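Local coordinates for protein membrane-bound lytic murein transglycosylase (Agrobacterium tumefaciens, PDB 2PNW) that probably cleaves the beta-1,4-glycosidic bonds between N-acetylmuramic acid and N-acetylglucosamine in peptidoglycan, leaving 1,6-anhydromuramic acid ends, at residues 296-301 / 361-366; 30-35 / 76-81; 37-42 / 55-60. All coordinates share one frame; numbering follows the deposited sequence.

Contact 1: residues 296-301 / 361-366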
ATOM      1  N   PHE A 296       8.582   8.649  -1.290  1.00 16.45           N
ATOM      2  CA  PHE A 296       8.129   8.203   0.036  1.00 16.90           C
ATOM      3  C   PHE A 296       8.579   9.130   1.167  1.00 16.72           C
ATOM      4  O   PHE A 296       9.641   9.765   1.084  1.00 16.86           O
ATOM      5  CB  PHE A 296       8.629   6.788   0.345  1.00 16.01           C
ATOM      6  CG  PHE A 296       8.051   5.713  -0.560  1.00 18.03           C
ATOM      7  CD1 PHE A 296       6.720   5.742  -0.953  1.00 21.42           C
ATOM      8  CD2 PHE A 296       8.849   4.663  -0.985  1.00 19.85           C
ATOM      9  CE1 PHE A 296       6.178   4.730  -1.789  1.00 22.72           C
ATOM     10  CE2 PHE A 296       8.317   3.639  -1.823  1.00 20.97           C
ATOM     11  CZ  PHE A 296       6.986   3.685  -2.220  1.00 18.74           C
ATOM     12  N   GLY A 297       7.772   9.194   2.221  1.00 16.71           N
ATOM     13  CA  GLY A 297       8.148   9.919   3.424  1.00 17.11           C
ATOM     14  C   GLY A 297       7.639  11.346   3.483  1.00 17.39           C
ATOM     15  O   GLY A 297       7.729  11.967   4.529  1.00 18.02           O
ATOM     16  N   LEU A 298       7.156  11.880   2.366  1.00 17.16           N
ATOM     17  CA  LEU A 298       6.679  13.263   2.336  1.00 18.54           C
ATOM     18  C   LEU A 298       5.285  13.374   2.954  1.00 18.34           C
ATOM     19  O   LEU A 298       4.489  12.444   2.819  1.00 17.81           O
ATOM     20  CB  LEU A 298       6.643  13.771   0.902  1.00 18.85           C
ATOM     21  CG  LEU A 298       8.037  14.117   0.397  1.00 21.55           C
ATOM     22  CD1 LEU A 298       7.996  14.234  -1.097  1.00 24.96           C
ATOM     23  CD2 LEU A 298       8.470  15.441   1.049  1.00 23.69           C
ATOM     24  N   PRO A 299       4.999  14.493   3.646  1.00 18.36           N
ATOM     25  CA  PRO A 299       3.655  14.692   4.198  1.00 18.22           C
ATOM     26  C   PRO A 299       2.657  15.129   3.133  1.00 18.12           C
ATOM     27  O   PRO A 299       2.997  15.937   2.250  1.00 17.75           O
ATOM     28  CB  PRO A 299       3.843  15.829   5.245  1.00 16.87           C
ATOM     29  CG  PRO A 299       5.352  16.045   5.333  1.00 18.54           C
ATOM     30  CD  PRO A 299       5.897  15.614   3.995  1.00 18.41           C
ATOM     31  N   PHE A 300       1.445  14.590   3.228  1.00 18.48           N
ATOM     32  CA  PHE A 300       0.338  14.979   2.364  1.00 19.99           C
ATOM     33  C   PHE A 300      -0.835  15.316   3.255  1.00 20.16           C
ATOM     34  O   PHE A 300      -1.202  14.495   4.107  1.00 19.53           O
ATOM     35  CB  PHE A 300      -0.101  13.805   1.454  1.00 20.15           C
ATOM     36  CG  PHE A 300       0.833  13.526   0.292  1.00 22.04           C
ATOM     37  CD1 PHE A 300       0.467  13.874  -1.010  1.00 23.96           C
ATOM     38  CD2 PHE A 300       2.055  12.886   0.495  1.00 20.83           C
ATOM     39  CE1 PHE A 300       1.321  13.596  -2.097  1.00 22.46           C
ATOM     40  CE2 PHE A 300       2.938  12.634  -0.576  1.00 19.88           C
ATOM     41  CZ  PHE A 300       2.560  12.972  -1.873  1.00 20.31           C
ATOM     42  N   PHE A 301      -1.434  16.496   3.053  1.00 20.60           N
ATOM     43  CA  PHE A 301      -2.705  16.811   3.716  1.00 20.93           C
ATOM     44  C   PHE A 301      -3.849  16.423   2.785  1.00 21.72           C
ATOM     45  O   PHE A 301      -3.901  16.884   1.635  1.00 22.32           O
ATOM     46  CB  PHE A 301      -2.790  18.294   4.106  1.00 20.55           C
ATOM     47  CG  PHE A 301      -3.986  18.614   4.990  1.00 20.90           C
ATOM     48  CD1 PHE A 301      -3.927  18.426   6.362  1.00 22.39           C
ATOM     49  CD2 PHE A 301      -5.166  19.098   4.429  1.00 20.60           C
ATOM     50  CE1 PHE A 301      -5.043  18.696   7.174  1.00 23.78           C
ATOM     51  CE2 PHE A 301      -6.267  19.368   5.222  1.00 20.89           C
ATOM     52  CZ  PHE A 301      -6.206  19.183   6.592  1.00 21.31           C
ATOM     53  N   LEU A 361       3.325  18.715   1.343  1.00 22.31           N
ATOM     54  CA  LEU A 361       4.118  19.671   2.104  1.00 21.93           C
ATOM     55  C   LEU A 361       5.572  19.461   1.715  1.00 22.42           C
ATOM     56  O   LEU A 361       6.139  18.390   1.975  1.00 21.53           O
ATOM     57  CB  LEU A 361       3.930  19.501   3.611  1.00 21.79           C
ATOM     58  CG  LEU A 361       2.534  19.596   4.252  1.00 22.77           C
ATOM     59  CD1 LEU A 361       2.682  19.725   5.770  1.00 25.99           C
ATOM     60  CD2 LEU A 361       1.731  20.756   3.722  1.00 26.05           C
ATOM     61  N   LEU A 362       6.169  20.459   1.069  1.00 22.82           N
ATOM     62  CA  LEU A 362       7.577  20.332   0.650  1.00 22.88           C
ATOM     63  C   LEU A 362       8.504  20.946   1.669  1.00 23.92           C
ATOM     64  O   LEU A 362       8.230  22.038   2.164  1.00 23.94           O
ATOM     65  CB  LEU A 362       7.821  20.982  -0.717  1.00 22.67           C
ATOM     66  CG  LEU A 362       6.909  20.568  -1.872  1.00 22.13           C
ATOM     67  CD1 LEU A 362       7.412  21.156  -3.172  1.00 20.56           C
ATOM     68  CD2 LEU A 362       6.855  19.039  -1.973  1.00 23.28           C
ATOM     69  N   PRO A 363       9.632  20.267   1.962  1.00 25.07           N
ATOM     70  CA  PRO A 363      10.679  20.847   2.788  1.00 26.01           C
ATOM     71  C   PRO A 363      11.033  22.216   2.203  1.00 27.45           C
ATOM     72  O   PRO A 363      11.089  22.374   0.965  1.00 25.58           O
ATOM     73  CB  PRO A 363      11.856  19.887   2.581  1.00 26.48           C
ATOM     74  CG  PRO A 363      11.233  18.569   2.219  1.00 25.85           C
ATOM     75  CD  PRO A 363       9.980  18.906   1.485  1.00 25.52           C
ATOM     76  N   ARG A 364      11.262  23.207   3.063  1.00 29.84           N
ATOM     77  CA  ARG A 364      11.296  24.577   2.550  1.00 33.16           C
ATOM     78  C   ARG A 364      12.453  24.902   1.598  1.00 33.70           C
ATOM     79  O   ARG A 364      12.266  25.702   0.686  1.00 34.52           O
ATOM     80  CB  ARG A 364      10.966  25.643   3.626  1.00 32.90           C
ATOM     81  CG  ARG A 364      12.078  26.128   4.499  1.00 35.96           C
ATOM     82  CD  ARG A 364      11.536  27.043   5.635  1.00 35.84           C
ATOM     83  NE  ARG A 364      10.759  28.181   5.140  1.00 42.77           N
ATOM     84  CZ  ARG A 364       9.425  28.265   5.139  1.00 45.24           C
ATOM     85  NH1 ARG A 364       8.833  29.350   4.653  1.00 45.47           N
ATOM     86  NH2 ARG A 364       8.669  27.269   5.613  1.00 46.69           N
ATOM     87  N   ILE A 365      13.592  24.218   1.726  1.00 34.82           N
ATOM     88  CA  ILE A 365      14.681  24.368   0.726  1.00 36.40           C
ATOM     89  C   ILE A 365      14.306  23.833  -0.657  1.00 35.79           C
ATOM     90  O   ILE A 365      14.656  24.446  -1.676  1.00 36.08           O
ATOM     91  CB  ILE A 365      16.057  23.749   1.153  1.00 36.79           C
ATOM     92  CG1 ILE A 365      16.000  22.207   1.177  1.00 37.77           C
ATOM     93  CG2 ILE A 365      16.547  24.359   2.484  1.00 39.19           C
ATOM     94  CD1 ILE A 365      17.341  21.480   0.889  1.00 37.70           C
ATOM     95  N   ALA A 366      13.595  22.706  -0.690  1.00 34.75           N
ATOM     96  CA  ALA A 366      13.130  22.114  -1.947  1.00 34.67           C
ATOM     97  C   ALA A 366      12.027  22.935  -2.585  1.00 34.55           C
ATOM     98  O   ALA A 366      11.883  22.951  -3.807  1.00 35.03           O
ATOM     99  CB  ALA A 366      12.638  20.697  -1.726  1.00 34.02           C
TER
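Pro299 and Leu361 face each other where strands 299-304 and 353-363 run antiparallel, their CA atoms 5.4 Å apart. The amide of Leu361 donates to the carbonyl oxygen of Pro299 across 2.9 Å, with an N-H...O angle of 172°. Although nearly straight at the hydrogen, the bond meets the acceptor at a C=O...N angle of 150°, the donor tilted from the carbonyl plane. Proline has no N-H to return, so this pair carries a single backbone bond; the ladder goes on between Phe301 and Tyr359, while Leu362 bonds to Val84 of strand 83-89.

The side chains of Pro299 and Leu361 cross at about a right angle. Pro299 CB rests 4.0 Å from Leu361 CB and also touches the CD1 branch of the leucine. One residue earlier, Leu298 holds CG anti to its carbonyl carbon (chi1 -77°), and its CD2 methyl meets Pro363 CD at 3.8 Å, again crosswise. Leu319 of strand 316-324 packs against both Pro299 and Leu361, so a third strand adds its own side chain to the pair. Residues 296-301 fall in the 3D domain, whose relatives have double-psi beta-barrels, and the antiparallel pairing is consistent with a barrel of that type.

Leu361 O illustrates the price of a proline in a strand. It is buried without a hydrogen-bonding partner, met instead by carbon: Pro299 CD lies 3.4 Å from Leu361 O and Leu298 CD2 3.9 Å from the same oxygen. One short, nearly straight amide bond and a close apolar fit thus join the strands here, at the cost of an unsatisfied carbonyl.

Contact 2: residues 30-35 / 76-81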
ATOM      1  N   PRO A  30       6.945  10.173  15.617  1.00 17.44           N
ATOM      2  CA  PRO A  30       7.624   8.881  15.626  1.00 17.58           C
ATOM      3  C   PRO A  30       7.785   8.251  14.235  1.00 17.15           C
ATOM      4  O   PRO A  30       8.765   7.573  13.998  1.00 16.99           O
ATOM      5  CB  PRO A  30       6.711   7.991  16.481  1.00 18.17           C
ATOM      6  CG  PRO A  30       5.938   8.930  17.333  1.00 18.47           C
ATOM      7  CD  PRO A  30       5.730  10.159  16.465  1.00 18.16           C
ATOM      8  N   ALA A  31       6.803   8.421  13.357  1.00 16.63           N
ATOM      9  CA  ALA A  31       6.906   7.846  12.011  1.00 16.63           C
ATOM     10  C   ALA A  31       8.067   8.506  11.258  1.00 15.85           C
ATOM     11  O   ALA A  31       8.839   7.815  10.590  1.00 16.53           O
ATOM     12  CB  ALA A  31       5.591   8.018  11.242  1.00 16.14           C
ATOM     13  N   MET A  32       8.183   9.830  11.360  1.00 14.80           N
ATOM     14  CA  MET A  32       9.315  10.549  10.725  1.00 15.47           C
ATOM     15  C   MET A  32      10.661  10.066  11.305  1.00 16.46           C
ATOM     16  O   MET A  32      11.655   9.918  10.576  1.00 16.61           O
ATOM     17  CB  MET A  32       9.165  12.076  10.905  1.00 16.04           C
ATOM     18  CG  MET A  32       8.125  12.756   9.946  1.00 16.40           C
ATOM     19  SD  MET A  32       8.216  14.613   9.911  1.00 12.05           S
ATOM     20  CE  MET A  32       7.615  14.874  11.595  1.00 20.72           C
ATOM     21  N   ALA A  33      10.706   9.817  12.618  1.00 15.75           N
ATOM     22  CA  ALA A  33      11.920   9.218  13.220  1.00 16.54           C
ATOM     23  C   ALA A  33      12.272   7.831  12.632  1.00 16.18           C
ATOM     24  O   ALA A  33      13.459   7.497  12.441  1.00 16.84           O
ATOM     25  CB  ALA A  33      11.783   9.156  14.767  1.00 17.69           C
ATOM     26  N   THR A  34      11.261   7.013  12.323  1.00 15.39           N
ATOM     27  CA  THR A  34      11.555   5.704  11.744  1.00 15.51           C
ATOM     28  C   THR A  34      12.103   5.870  10.317  1.00 15.76           C
ATOM     29  O   THR A  34      12.981   5.103   9.904  1.00 14.26           O
ATOM     30  CB  THR A  34      10.329   4.709  11.716  1.00 16.23           C
ATOM     31  OG1 THR A  34       9.292   5.226  10.879  1.00 17.23           O
ATOM     32  CG2 THR A  34       9.763   4.508  13.105  1.00 18.29           C
ATOM     33  N   ILE A  35      11.563   6.838   9.575  1.00 15.10           N
ATOM     34  CA  ILE A  35      12.047   7.116   8.202  1.00 15.45           C
ATOM     35  C   ILE A  35      13.500   7.590   8.264  1.00 15.84           C
ATOM     36  O   ILE A  35      14.341   7.132   7.482  1.00 15.71           O
ATOM     37  CB  ILE A  35      11.196   8.179   7.507  1.00 15.47           C
ATOM     38  CG1 ILE A  35       9.740   7.679   7.374  1.00 16.06           C
ATOM     39  CG2 ILE A  35      11.720   8.428   6.066  1.00 13.39           C
ATOM     40  CD1 ILE A  35       8.780   8.869   7.104  1.00 16.65           C
ATOM     41  N   ARG A  76       1.514  21.050  14.609  1.00 24.16           N
ATOM     42  CA  ARG A  76       1.155  21.806  13.401  1.00 24.71           C
ATOM     43  C   ARG A  76       2.188  22.896  13.118  1.00 24.75           C
ATOM     44  O   ARG A  76       2.548  23.119  11.958  1.00 25.00           O
ATOM     45  CB  ARG A  76      -0.248  22.431  13.513  1.00 23.87           C
ATOM     46  CG  ARG A  76      -1.387  21.423  13.548  1.00 26.08           C
ATOM     47  CD  ARG A  76      -2.742  22.106  13.448  1.00 25.82           C
ATOM     48  NE  ARG A  76      -2.944  23.018  14.574  1.00 29.37           N
ATOM     49  CZ  ARG A  76      -3.549  22.692  15.716  1.00 31.45           C
ATOM     50  NH1 ARG A  76      -4.027  21.462  15.907  1.00 31.58           N
ATOM     51  NH2 ARG A  76      -3.678  23.606  16.673  1.00 32.27           N
ATOM     52  N   GLN A  77       2.659  23.574  14.173  1.00 24.36           N
ATOM     53  CA  GLN A  77       3.605  24.683  14.015  1.00 24.78           C
ATOM     54  C   GLN A  77       4.912  24.209  13.416  1.00 24.11           C
ATOM     55  O   GLN A  77       5.528  24.915  12.618  1.00 24.11           O
ATOM     56  CB  GLN A  77       3.873  25.400  15.352  1.00 25.34           C
ATOM     57  CG  GLN A  77       4.794  26.631  15.208  1.00 29.27           C
ATOM     58  CD  GLN A  77       4.163  27.747  14.378  1.00 33.82           C
ATOM     59  OE1 GLN A  77       3.089  28.245  14.708  1.00 36.19           O
ATOM     60  NE2 GLN A  77       4.835  28.146  13.304  1.00 33.70           N
ATOM     61  N   PHE A  78       5.346  23.012  13.799  1.00 22.91           N
ATOM     62  CA  PHE A  78       6.519  22.439  13.171  1.00 22.10           C
ATOM     63  C   PHE A  78       6.415  22.488  11.641  1.00 21.92           C
ATOM     64  O   PHE A  78       7.352  22.934  10.952  1.00 22.53           O
ATOM     65  CB  PHE A  78       6.723  20.982  13.600  1.00 21.34           C
ATOM     66  CG  PHE A  78       7.797  20.294  12.807  1.00 21.18           C
ATOM     67  CD1 PHE A  78       9.138  20.551  13.079  1.00 21.03           C
ATOM     68  CD2 PHE A  78       7.466  19.414  11.761  1.00 21.31           C
ATOM     69  CE1 PHE A  78      10.165  19.952  12.308  1.00 23.04           C
ATOM     70  CE2 PHE A  78       8.461  18.822  10.990  1.00 20.96           C
ATOM     71  CZ  PHE A  78       9.822  19.087  11.267  1.00 20.56           C
ATOM     72  N   PHE A  79       5.293  22.010  11.110  1.00 21.60           N
ATOM     73  CA  PHE A  79       5.105  21.957   9.650  1.00 22.18           C
ATOM     74  C   PHE A  79       4.980  23.344   9.027  1.00 23.21           C
ATOM     75  O   PHE A  79       5.533  23.593   7.947  1.00 23.25           O
ATOM     76  CB  PHE A  79       3.917  21.051   9.266  1.00 21.30           C
ATOM     77  CG  PHE A  79       4.174  19.597   9.555  1.00 21.30           C
ATOM     78  CD1 PHE A  79       5.017  18.843   8.726  1.00 20.63           C
ATOM     79  CD2 PHE A  79       3.638  18.998  10.688  1.00 22.11           C
ATOM     80  CE1 PHE A  79       5.296  17.496   9.013  1.00 19.69           C
ATOM     81  CE2 PHE A  79       3.925  17.654  10.986  1.00 21.43           C
ATOM     82  CZ  PHE A  79       4.757  16.914  10.149  1.00 18.76           C
ATOM     83  N   GLU A  80       4.249  24.232   9.697  1.00 24.10           N
ATOM     84  CA  GLU A  80       4.110  25.630   9.237  1.00 24.92           C
ATOM     85  C   GLU A  80       5.434  26.357   9.119  1.00 25.08           C
ATOM     86  O   GLU A  80       5.619  27.120   8.189  1.00 25.86           O
ATOM     87  CB  GLU A  80       3.154  26.415  10.142  1.00 25.60           C
ATOM     88  CG  GLU A  80       1.782  25.772  10.210  1.00 29.03           C
ATOM     89  CD  GLU A  80       0.720  26.671  10.796  1.00 35.97           C
ATOM     90  OE1 GLU A  80       0.809  27.908  10.580  1.00 38.78           O
ATOM     91  OE2 GLU A  80      -0.207  26.131  11.456  1.00 35.89           O
ATOM     92  N   THR A  81       6.356  26.093  10.040  1.00 25.09           N
ATOM     93  CA  THR A  81       7.681  26.693  10.048  1.00 25.70           C
ATOM     94  C   THR A  81       8.614  26.078   8.997  1.00 25.86           C
ATOM     95  O   THR A  81       9.401  26.796   8.364  1.00 25.70           O
ATOM     96  CB  THR A  81       8.323  26.571  11.457  1.00 25.87           C
ATOM     97  OG1 THR A  81       7.545  27.307  12.395  1.00 27.53           O
ATOM     98  CG2 THR A  81       9.769  27.102  11.493  1.00 27.23           C
TER
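Met32 reaches from helix 28-39 to the paired rings of Phe78 and Phe79 on helix 72-82, and it bridges a wide gap: even the nearest CA atoms, those of Met32 and Phe79, are 12.2 Å apart. The apolar part of the contact is made by one methyl group. Met32 CE lies 3.8 Å from Phe79 CZ and 4.1 Å from Phe78 CE2, approaching both rings obliquely. The thioether runs out nearly extended through chi2 and then bends at its last torsion (chi3 -69°), which turns the methyl to the two rings.

The sulfur contributes a Met-aromatic contact. Met32 SD stands 5.2 Å from the centroid of the Phe79 ring, 68° off the ring normal.

Between the aromatic groups themselves, Phe78 CD2 sits above the middle of the Phe79 ring, 3.7 Å from its plane, while Phe79 CD2 lies in plane at the edge of Phe78. The edge of Phe78 thus points at the face of Phe79, and Met32 CE reaches an outer carbon of each ring. Phe29 adds an edge-to-face partner to Phe78.

No hydrogen bond joins the two segments; within them, Thr34 OG1 donates to Ala31 O at 2.6 Å, an acceptor that also takes the amide of Ile35, and Gln77 NE2 donates to Thr81 OG1 at 3.0 Å.

Leu61 of helix 54-66 and Leu321 of strand 316-324 close in on Met32, and Leu319 of that strand touches Phe79. Such packing of N-terminal helices over strand 316-324 is characteristic of helices covering a beta domain, here probably one of double-psi barrel type.

Contact 3: residues 37-42 / 55-60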
ATOM      1  N   SER A  37      15.808   7.075  10.650  1.00 17.34           N
ATOM      2  CA  SER A  37      16.617   5.910  11.009  1.00 18.24           C
ATOM      3  C   SER A  37      16.843   5.006   9.806  1.00 18.18           C
ATOM      4  O   SER A  37      17.964   4.530   9.569  1.00 18.42           O
ATOM      5  CB  SER A  37      15.938   5.140  12.168  1.00 18.98           C
ATOM      6  OG  SER A  37      16.726   4.032  12.575  1.00 22.92           O
ATOM      7  N   HIS A  38      15.781   4.741   9.044  1.00 17.86           N
ATOM      8  CA  HIS A  38      15.915   3.911   7.859  1.00 17.62           C
ATOM      9  C   HIS A  38      16.883   4.563   6.849  1.00 17.86           C
ATOM     10  O   HIS A  38      17.777   3.888   6.311  1.00 17.85           O
ATOM     11  CB  HIS A  38      14.553   3.662   7.200  1.00 17.97           C
ATOM     12  CG  HIS A  38      14.652   2.963   5.882  1.00 18.17           C
ATOM     13  ND1 HIS A  38      15.006   1.632   5.775  1.00 18.65           N
ATOM     14  CD2 HIS A  38      14.463   3.408   4.618  1.00 19.50           C
ATOM     15  CE1 HIS A  38      15.046   1.292   4.495  1.00 16.86           C
ATOM     16  NE2 HIS A  38      14.724   2.351   3.775  1.00 19.55           N
ATOM     17  N   LEU A  39      16.701   5.852   6.570  1.00 16.38           N
ATOM     18  CA  LEU A  39      17.520   6.499   5.519  1.00 16.84           C
ATOM     19  C   LEU A  39      18.981   6.655   5.933  1.00 18.20           C
ATOM     20  O   LEU A  39      19.856   6.836   5.072  1.00 18.57           O
ATOM     21  CB  LEU A  39      16.923   7.837   5.110  1.00 16.79           C
ATOM     22  CG  LEU A  39      15.572   7.723   4.392  1.00 15.09           C
ATOM     23  CD1 LEU A  39      15.052   9.092   4.089  1.00 15.29           C
ATOM     24  CD2 LEU A  39      15.702   6.907   3.067  1.00 15.77           C
ATOM     25  N   ARG A  40      19.239   6.575   7.241  1.00 18.28           N
ATOM     26  CA  ARG A  40      20.628   6.606   7.745  1.00 19.61           C
ATOM     27  C   ARG A  40      21.306   5.244   7.676  1.00 20.72           C
ATOM     28  O   ARG A  40      22.505   5.133   7.978  1.00 22.03           O
ATOM     29  CB  ARG A  40      20.654   7.114   9.179  1.00 18.72           C
ATOM     30  CG  ARG A  40      20.409   8.624   9.261  1.00 18.68           C
ATOM     31  CD  ARG A  40      20.265   9.059  10.717  1.00 20.96           C
ATOM     32  NE  ARG A  40      20.303  10.516  10.850  1.00 23.05           N
ATOM     33  CZ  ARG A  40      19.933  11.184  11.944  1.00 24.39           C
ATOM     34  NH1 ARG A  40      19.461  10.533  13.014  1.00 21.45           N
ATOM     35  NH2 ARG A  40      20.016  12.511  11.960  1.00 23.26           N
ATOM     36  N   ASN A  41      20.559   4.215   7.278  1.00 21.20           N
ATOM     37  CA  ASN A  41      21.156   2.859   7.266  0.50 22.32           C
ATOM     38  C   ASN A  41      20.598   1.995   6.147  1.00 22.93           C
ATOM     39  O   ASN A  41      20.646   0.740   6.201  1.00 24.52           O
ATOM     40  CB  ASN A  41      21.025   2.164   8.639  0.50 22.36           C
ATOM     41  CG  ASN A  41      22.011   0.978   8.830  0.50 23.47           C
ATOM     42  OD1 ASN A  41      23.085   0.904   8.213  0.50 24.13           O
ATOM     43  ND2 ASN A  41      21.640   0.057   9.711  0.50 23.82           N
ATOM     44  N   ALA A  42      20.145   2.653   5.082  1.00 21.01           N
ATOM     45  CA  ALA A  42      19.676   1.926   3.902  1.00 21.10           C
ATOM     46  C   ALA A  42      19.859   2.797   2.678  1.00 20.63           C
ATOM     47  O   ALA A  42      20.121   3.989   2.819  1.00 21.51           O
ATOM     48  CB  ALA A  42      18.176   1.542   4.057  1.00 20.28           C
ATOM     49  N   ALA A  55      17.350  13.078   0.022  1.00 18.77           N
ATOM     50  CA  ALA A  55      18.189  14.040   0.753  1.00 18.81           C
ATOM     51  C   ALA A  55      17.436  15.305   1.171  1.00 19.02           C
ATOM     52  O   ALA A  55      17.664  15.828   2.263  1.00 20.36           O
ATOM     53  CB  ALA A  55      19.432  14.420  -0.055  1.00 18.71           C
ATOM     54  N   GLU A  56      16.556  15.807   0.314  1.00 19.07           N
ATOM     55  CA  GLU A  56      15.727  16.985   0.656  1.00 19.80           C
ATOM     56  C   GLU A  56      14.762  16.649   1.800  1.00 18.99           C
ATOM     57  O   GLU A  56      14.592  17.423   2.739  1.00 18.51           O
ATOM     58  CB  GLU A  56      14.978  17.505  -0.577  1.00 20.22           C
ATOM     59  CG  GLU A  56      15.923  18.289  -1.523  1.00 21.63           C
ATOM     60  CD  GLU A  56      15.332  18.645  -2.880  1.00 22.88           C
ATOM     61  OE1 GLU A  56      14.475  17.913  -3.439  1.00 23.98           O
ATOM     62  OE2 GLU A  56      15.743  19.700  -3.400  1.00 26.98           O
ATOM     63  N   LEU A  57      14.149  15.476   1.717  1.00 19.48           N
ATOM     64  CA  LEU A  57      13.294  14.984   2.809  1.00 18.94           C
ATOM     65  C   LEU A  57      14.060  14.891   4.130  1.00 19.09           C
ATOM     66  O   LEU A  57      13.545  15.270   5.179  1.00 18.77           O
ATOM     67  CB  LEU A  57      12.710  13.618   2.460  1.00 19.98           C
ATOM     68  CG  LEU A  57      11.958  12.851   3.584  1.00 19.96           C
ATOM     69  CD1 LEU A  57      10.679  13.564   4.021  1.00 22.81           C
ATOM     70  CD2 LEU A  57      11.676  11.407   3.184  1.00 21.72           C
ATOM     71  N   VAL A  58      15.283  14.373   4.081  1.00 18.36           N
ATOM     72  CA  VAL A  58      16.120  14.244   5.286  1.00 18.59           C
ATOM     73  C   VAL A  58      16.291  15.594   5.988  1.00 19.14           C
ATOM     74  O   VAL A  58      16.288  15.665   7.205  1.00 19.03           O
ATOM     75  CB  VAL A  58      17.480  13.570   4.962  1.00 18.92           C
ATOM     76  CG1 VAL A  58      18.517  13.812   6.080  1.00 17.78           C
ATOM     77  CG2 VAL A  58      17.263  12.066   4.765  1.00 17.16           C
ATOM     78  N   SER A  59      16.367  16.683   5.231  1.00 20.20           N
ATOM     79  CA  SER A  59      16.518  17.977   5.878  1.00 21.44           C
ATOM     80  C   SER A  59      15.326  18.280   6.789  1.00 21.05           C
ATOM     81  O   SER A  59      15.535  18.757   7.909  1.00 20.68           O
ATOM     82  CB  SER A  59      16.799  19.115   4.874  1.00 22.09           C
ATOM     83  OG  SER A  59      15.652  19.375   4.086  1.00 25.91           O
ATOM     84  N   LEU A  60      14.103  17.949   6.347  1.00 20.49           N
ATOM     85  CA  LEU A  60      12.895  18.087   7.190  1.00 19.93           C
ATOM     86  C   LEU A  60      12.903  17.128   8.382  1.00 19.69           C
ATOM     87  O   LEU A  60      12.590  17.520   9.513  1.00 18.96           O
ATOM     88  CB  LEU A  60      11.618  17.889   6.361  1.00 20.29           C
ATOM     89  CG  LEU A  60      10.243  18.030   7.050  1.00 20.61           C
ATOM     90  CD1 LEU A  60      10.024  19.458   7.579  1.00 21.25           C
ATOM     91  CD2 LEU A  60       9.166  17.683   6.074  1.00 20.95           C
TER
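Leu39, near the end of helix 28-39, packs on Leu57 and Val58 of helix 54-66; these are two consecutive helices of the N-terminal helical part, joined by a loop of some fourteen residues. The CA atoms of Leu39 and Val58 are 7.9 Å apart, close enough for one leucine methyl to reach two residues of the facing helix.

Within 37-42, His38 touches Lys278 and Val279 and has no part in the contact. Leu39 then carries it through one branch. With CG anti to the carbonyl carbon (chi1 -67°), it extends CD1 to within 3.8 Å of Val58 CG2, the two side chains sliding past each other in opposite directions. The same methyl meets Leu57 CD2 at 4.2 Å, where the leucines cross at about a right angle. Arg40 follows with a polar tie to the same helix further along: its NH2 forms salt bridges to Glu62 and Glu65.

On helix 54-66, Leu57 also touches Ile35, and Val58 touches Leu36, which extends the apolar seam back along helix 28-39. Just beyond Val58, Ser59 OG donates to Glu56 O at 2.6 Å, lying in the carbonyl plane on a lone pair.

Overall arrangement
From the N terminus, helix 28-39 supplies the first side of both early contacts. Contact 3 closes the shorter loop, where helix 54-66 folds back; helix 72-82 then completes contact 2, so that contact 3 lies wholly within its span. Contact 1 opens and closes much later in the chain, in series with both, and joins strand 299-304 to the last strand, 353-363. No loops cross. All three nevertheless meet in space: the centres of contacts 1 and 2 are about 10 Å apart, with Phe79 against Pro299 and Leu361, while Leu57 lies on Phe296 and Gly297. N-terminal helices and late strands are thereby packed together.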